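Local coordinates for protein arginine N-methyltransferase SFM1 (Saccharomyces cerevisiae, PDB 5C74) that monomethylates an arginine of ribosomal protein S3, using S-adenosyl-L-methionine as methyl donor, at residues I17-A29 and M138-I150. Numbering follows the deposited sequence.
Sequences ILEYSQILREVGA and MTTDTAIRTTQLI
Ile23 drives its CG1-CD1 arm across the first turn of helix 140-150, CG1 lying 3.7 Å from Asp141 CA, while CG2 meets Ile144 CD1 at 3.6 Å. Ile23 CG2, placed opposite the backbone N by chi1 of -68°, and Val27 CG1 pack on the two branches of Ile144; this is the tight, apolar side of two helices whose directions differ by 19°. The other side is polar and watery, without direct inter-helix hydrogen bonds. The Glu26 carboxylate stacks over one face of the Arg145 guanidinium, planes 16° apart, so OE1, 4.0 Å from NH2, receives no N-H; a water links it to Asp141 O. Glu19 OE1 reaches Thr140 N through another water. Glu19 OE2 lies 3.5 Å from Asp141 OD1, and Glu206 of the second subunit brings another like charge. The N-cap residue Thr139 probably eases this, its OG1 donating to Asp141 OD1 (2.7 Å) from above the carboxylate plane. Without the Glu19 carboxylate, as with an alanine here, the bridging water is likely to lose an acceptor and a gap to open beside Thr139 CB. Both helices lie against the parallel sheet of this SPOUT-family fold, Ile144 on Tyr3 and Phe104, Tyr20 on Ile5, with helix 48-52 flanking helix 14-27.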
loop_
_atom_site.group_PDB
_atom_site.type_symbol
_atom_site.label_atom_id
_atom_site.label_comp_id
_atom_site.label_asym_id
_atom_site.label_seq_id
_atom_site.Cartn_x
_atom_site.Cartn_y
_atom_site.Cartn_z
ATOM N N ILE A 17 -1.654 1.715 6.526
ATOM C CA ILE A 17 -1.356 2.953 7.258
ATOM C C ILE A 17 -2.274 3.087 8.472
ATOM O O ILE A 17 -1.833 3.465 9.562
ATOM C CB ILE A 17 -1.495 4.187 6.349
ATOM C CG1 ILE A 17 -0.394 4.158 5.274
ATOM C CG2 ILE A 17 -1.417 5.484 7.179
ATOM C CD1 ILE A 17 -0.586 5.219 4.148
ATOM N N LEU A 18 -3.546 2.756 8.300
ATOM C CA LEU A 18 -4.460 2.822 9.429
ATOM C C LEU A 18 -4.071 1.805 10.501
ATOM O O LEU A 18 -4.121 2.125 11.698
ATOM C CB LEU A 18 -5.907 2.596 8.981
ATOM C CG LEU A 18 -6.448 3.645 8.002
ATOM C CD1 LEU A 18 -7.917 3.316 7.666
ATOM C CD2 LEU A 18 -6.334 5.037 8.611
ATOM N N GLU A 19 -3.688 0.595 10.082
ATOM C CA GLU A 19 -3.282 -0.429 11.056
ATOM C C GLU A 19 -2.009 -0.052 11.786
ATOM O O GLU A 19 -1.942 -0.161 13.020
ATOM C CB GLU A 19 -3.116 -1.789 10.383
ATOM C CG GLU A 19 -4.467 -2.340 9.923
ATOM C CD GLU A 19 -4.466 -3.840 9.631
ATOM O OE1 GLU A 19 -3.374 -4.467 9.581
ATOM O OE2 GLU A 19 -5.584 -4.382 9.466
ATOM N N TYR A 20 -0.998 0.392 11.047
ATOM C CA TYR A 20 0.245 0.832 11.699
ATOM C C TYR A 20 0.005 2.009 12.644
ATOM O O TYR A 20 0.610 2.077 13.716
ATOM C CB TYR A 20 1.305 1.218 10.661
ATOM C CG TYR A 20 1.901 0.049 9.904
ATOM C CD1 TYR A 20 1.603 -1.275 10.240
ATOM C CD2 TYR A 20 2.790 0.269 8.857
ATOM C CE1 TYR A 20 2.164 -2.328 9.530
ATOM C CE2 TYR A 20 3.343 -0.770 8.153
ATOM C CZ TYR A 20 3.045 -2.059 8.489
ATOM O OH TYR A 20 3.630 -3.061 7.756
ATOM N N SER A 21 -0.861 2.945 12.244
ATOM C CA SER A 21 -1.174 4.089 13.088
ATOM C C SER A 21 -1.790 3.624 14.395
ATOM O O SER A 21 -1.464 4.152 15.455
ATOM C CB SER A 21 -2.136 5.056 12.392
ATOM O OG SER A 21 -1.540 5.594 11.226
ATOM N N GLN A 22 -2.696 2.649 14.313
ATOM C CA GLN A 22 -3.353 2.130 15.509
ATOM C C GLN A 22 -2.332 1.457 16.422
ATOM O O GLN A 22 -2.355 1.636 17.648
ATOM C CB GLN A 22 -4.466 1.146 15.130
ATOM C CG GLN A 22 -5.234 0.588 16.326
ATOM C CD GLN A 22 -6.374 1.473 16.759
ATOM O OE1 GLN A 22 -6.427 2.667 16.430
ATOM N NE2 GLN A 22 -7.320 0.886 17.494
ATOM N N ILE A 23 -1.422 0.696 15.827
ATOM C CA ILE A 23 -0.354 0.042 16.609
ATOM C C ILE A 23 0.513 1.068 17.346
ATOM O O ILE A 23 0.771 0.932 18.551
ATOM C CB ILE A 23 0.517 -0.855 15.694
ATOM C CG1 ILE A 23 -0.327 -2.052 15.217
ATOM C CG2 ILE A 23 1.780 -1.322 16.409
ATOM C CD1 ILE A 23 0.239 -2.808 13.993
ATOM N N LEU A 24 0.933 2.109 16.633
ATOM C CA LEU A 24 1.737 3.167 17.235
ATOM C C LEU A 24 1.007 3.860 18.377
ATOM O O LEU A 24 1.609 4.174 19.400
ATOM C CB LEU A 24 2.156 4.193 16.169
ATOM C CG LEU A 24 3.183 3.687 15.154
ATOM C CD1 LEU A 24 3.203 4.565 13.888
ATOM C CD2 LEU A 24 4.576 3.655 15.790
ATOM N N ARG A 25 -0.291 4.100 18.215
ATOM C CA ARG A 25 -1.050 4.752 19.272
ATOM C C ARG A 25 -1.153 3.828 20.482
ATOM O O ARG A 25 -1.165 4.294 21.622
ATOM C CB ARG A 25 -2.451 5.160 18.786
ATOM C CG ARG A 25 -2.439 6.449 17.938
ATOM C CD ARG A 25 -3.840 6.924 17.571
ATOM N NE ARG A 25 -4.542 5.927 16.781
ATOM C CZ ARG A 25 -4.713 5.988 15.463
ATOM N NH1 ARG A 25 -4.259 7.019 14.768
ATOM N NH2 ARG A 25 -5.358 5.012 14.847
ATOM N N GLU A 26 -1.221 2.522 20.231
ATOM C CA GLU A 26 -1.349 1.568 21.324
ATOM C C GLU A 26 -0.035 1.316 22.068
ATOM O O GLU A 26 0.019 1.453 23.293
ATOM C CB GLU A 26 -1.898 0.228 20.832
ATOM C CG GLU A 26 -2.185 -0.721 22.000
ATOM C CD GLU A 26 -2.583 -2.129 21.566
ATOM O OE1 GLU A 26 -2.797 -2.368 20.363
ATOM O OE2 GLU A 26 -2.672 -3.007 22.438
ATOM N N VAL A 27 1.023 0.954 21.353
ATOM C CA VAL A 27 2.244 0.509 22.047
ATOM C C VAL A 27 3.329 1.575 22.100
ATOM O O VAL A 27 4.271 1.481 22.902
ATOM C CB VAL A 27 2.820 -0.771 21.413
ATOM C CG1 VAL A 27 1.748 -1.898 21.401
ATOM C CG2 VAL A 27 3.331 -0.514 20.007
ATOM N N GLY A 28 3.202 2.594 21.258
ATOM C CA GLY A 28 4.169 3.682 21.261
ATOM C C GLY A 28 5.253 3.539 20.204
ATOM O O GLY A 28 5.643 2.430 19.839
ATOM N N ALA A 29 5.760 4.675 19.731
ATOM C CA ALA A 29 6.715 4.689 18.622
ATOM C C ALA A 29 8.055 4.065 18.981
ATOM O O ALA A 29 8.808 3.676 18.092
ATOM C CB ALA A 29 6.934 6.107 18.131
ATOM N N MET A 138 -5.283 -13.208 12.316
ATOM C CA MET A 138 -5.607 -11.890 12.842
ATOM C C MET A 138 -4.961 -10.816 11.985
ATOM O O MET A 138 -3.899 -11.057 11.397
ATOM C CB MET A 138 -5.090 -11.733 14.281
ATOM C CG MET A 138 -5.615 -12.775 15.294
ATOM S SD MET A 138 -4.720 -12.625 16.901
ATOM C CE MET A 138 -5.980 -13.375 17.947
ATOM N N THR A 139 -5.557 -9.626 11.954
ATOM C CA THR A 139 -4.849 -8.467 11.431
ATOM C C THR A 139 -3.657 -8.181 12.338
ATOM O O THR A 139 -3.608 -8.594 13.507
ATOM C CB THR A 139 -5.737 -7.195 11.333
ATOM O OG1 THR A 139 -6.134 -6.771 12.649
ATOM C CG2 THR A 139 -6.999 -7.460 10.467
ATOM N N THR A 140 -2.682 -7.468 11.800
ATOM C CA THR A 140 -1.482 -7.226 12.573
ATOM C C THR A 140 -1.770 -6.427 13.843
ATOM O O THR A 140 -1.234 -6.736 14.912
ATOM C CB THR A 140 -0.447 -6.506 11.734
ATOM O OG1 THR A 140 -0.253 -7.255 10.536
ATOM C CG2 THR A 140 0.871 -6.430 12.504
ATOM N N ASP A 141 -2.617 -5.408 13.747
ATOM C CA ASP A 141 -2.931 -4.624 14.946
ATOM C C ASP A 141 -3.676 -5.454 15.992
ATOM O O ASP A 141 -3.477 -5.261 17.192
ATOM C CB ASP A 141 -3.741 -3.385 14.595
ATOM C CG ASP A 141 -5.073 -3.723 13.993
ATOM O OD1 ASP A 141 -5.079 -4.298 12.885
ATOM O OD2 ASP A 141 -6.106 -3.404 14.619
ATOM N N THR A 142 -4.515 -6.383 15.545
ATOM C CA THR A 142 -5.212 -7.285 16.474
ATOM C C THR A 142 -4.211 -8.237 17.157
ATOM O O THR A 142 -4.299 -8.496 18.372
ATOM C CB THR A 142 -6.293 -8.120 15.764
ATOM O OG1 THR A 142 -7.344 -7.259 15.306
ATOM C CG2 THR A 142 -6.884 -9.132 16.744
ATOM N N ALA A 143 -3.261 -8.747 16.374
ATOM C CA ALA A 143 -2.255 -9.668 16.898
ATOM C C ALA A 143 -1.425 -8.975 17.969
ATOM O O ALA A 143 -1.098 -9.575 18.996
ATOM C CB ALA A 143 -1.348 -10.192 15.788
ATOM N N ILE A 144 -1.086 -7.715 17.720
ATOM C CA ILE A 144 -0.315 -6.947 18.683
ATOM C C ILE A 144 -1.160 -6.656 19.918
ATOM O O ILE A 144 -0.669 -6.785 21.036
ATOM C CB ILE A 144 0.235 -5.655 18.053
ATOM C CG1 ILE A 144 1.321 -6.051 17.042
ATOM C CG2 ILE A 144 0.794 -4.704 19.147
ATOM C CD1 ILE A 144 2.014 -4.903 16.356
ATOM N N ARG A 145 -2.439 -6.318 19.741
ATOM C CA ARG A 145 -3.289 -6.114 20.920
ATOM C C ARG A 145 -3.362 -7.400 21.741
ATOM O O ARG A 145 -3.290 -7.378 22.971
ATOM C CB ARG A 145 -4.706 -5.672 20.531
ATOM C CG ARG A 145 -5.648 -5.557 21.715
ATOM C CD ARG A 145 -6.946 -4.870 21.318
ATOM N NE ARG A 145 -6.698 -3.473 21.030
ATOM C CZ ARG A 145 -6.679 -2.533 21.967
ATOM N NH1 ARG A 145 -6.927 -2.851 23.236
ATOM N NH2 ARG A 145 -6.432 -1.280 21.636
ATOM N N THR A 146 -3.515 -8.517 21.049
ATOM C CA THR A 146 -3.620 -9.804 21.708
ATOM C C THR A 146 -2.349 -10.113 22.473
ATOM O O THR A 146 -2.400 -10.576 23.610
ATOM C CB THR A 146 -3.906 -10.929 20.702
ATOM O OG1 THR A 146 -5.182 -10.695 20.076
ATOM C CG2 THR A 146 -3.922 -12.282 21.414
ATOM N N THR A 147 -1.210 -9.833 21.858
ATOM C CA THR A 147 0.062 -10.101 22.516
ATOM C C THR A 147 0.219 -9.250 23.783
ATOM O O THR A 147 0.736 -9.722 24.810
ATOM C CB THR A 147 1.228 -9.859 21.544
ATOM O OG1 THR A 147 1.136 -10.812 20.474
ATOM C CG2 THR A 147 2.567 -10.044 22.285
ATOM N N GLN A 148 -0.234 -8.001 23.718
ATOM C CA GLN A 148 -0.196 -7.123 24.885
ATOM C C GLN A 148 -1.050 -7.684 26.023
ATOM O O GLN A 148 -0.651 -7.669 27.191
ATOM C CB GLN A 148 -0.670 -5.713 24.511
ATOM C CG GLN A 148 0.292 -4.977 23.604
ATOM C CD GLN A 148 1.460 -4.402 24.377
ATOM O OE1 GLN A 148 2.558 -4.956 24.370
ATOM N NE2 GLN A 148 1.222 -3.295 25.062
ATOM N N LEU A 149 -2.238 -8.160 25.688
ATOM C CA LEU A 149 -3.128 -8.724 26.696
ATOM C C LEU A 149 -2.469 -9.918 27.387
ATOM O O LEU A 149 -2.577 -10.091 28.607
ATOM C CB LEU A 149 -4.465 -9.138 26.047
ATOM C CG LEU A 149 -5.349 -7.982 25.552
ATOM C CD1 LEU A 149 -6.500 -8.484 24.652
ATOM C CD2 LEU A 149 -5.903 -7.252 26.761
ATOM N N ILE A 150 -1.769 -10.733 26.603
ATOM C CA ILE A 150 -1.168 -11.962 27.128
ATOM C C ILE A 150 0.096 -11.663 27.938
ATOM O O ILE A 150 0.257 -12.149 29.058
ATOM C CB ILE A 150 -0.838 -12.946 25.972
ATOM C CG1 ILE A 150 -2.124 -13.466 25.333
ATOM C CG2 ILE A 150 -0.012 -14.125 26.448
ATOM C CD1 ILE A 150 -1.881 -14.244 24.029
HETATM O O HOH W 1 -3.141 -7.032 8.763
HETATM O O HOH W 2 -0.389 -4.455 8.907
HETATM O O HOH W 3 -6.007 -1.955 18.944
HETATM O O HOH W 4 -3.086 -2.471 17.916
#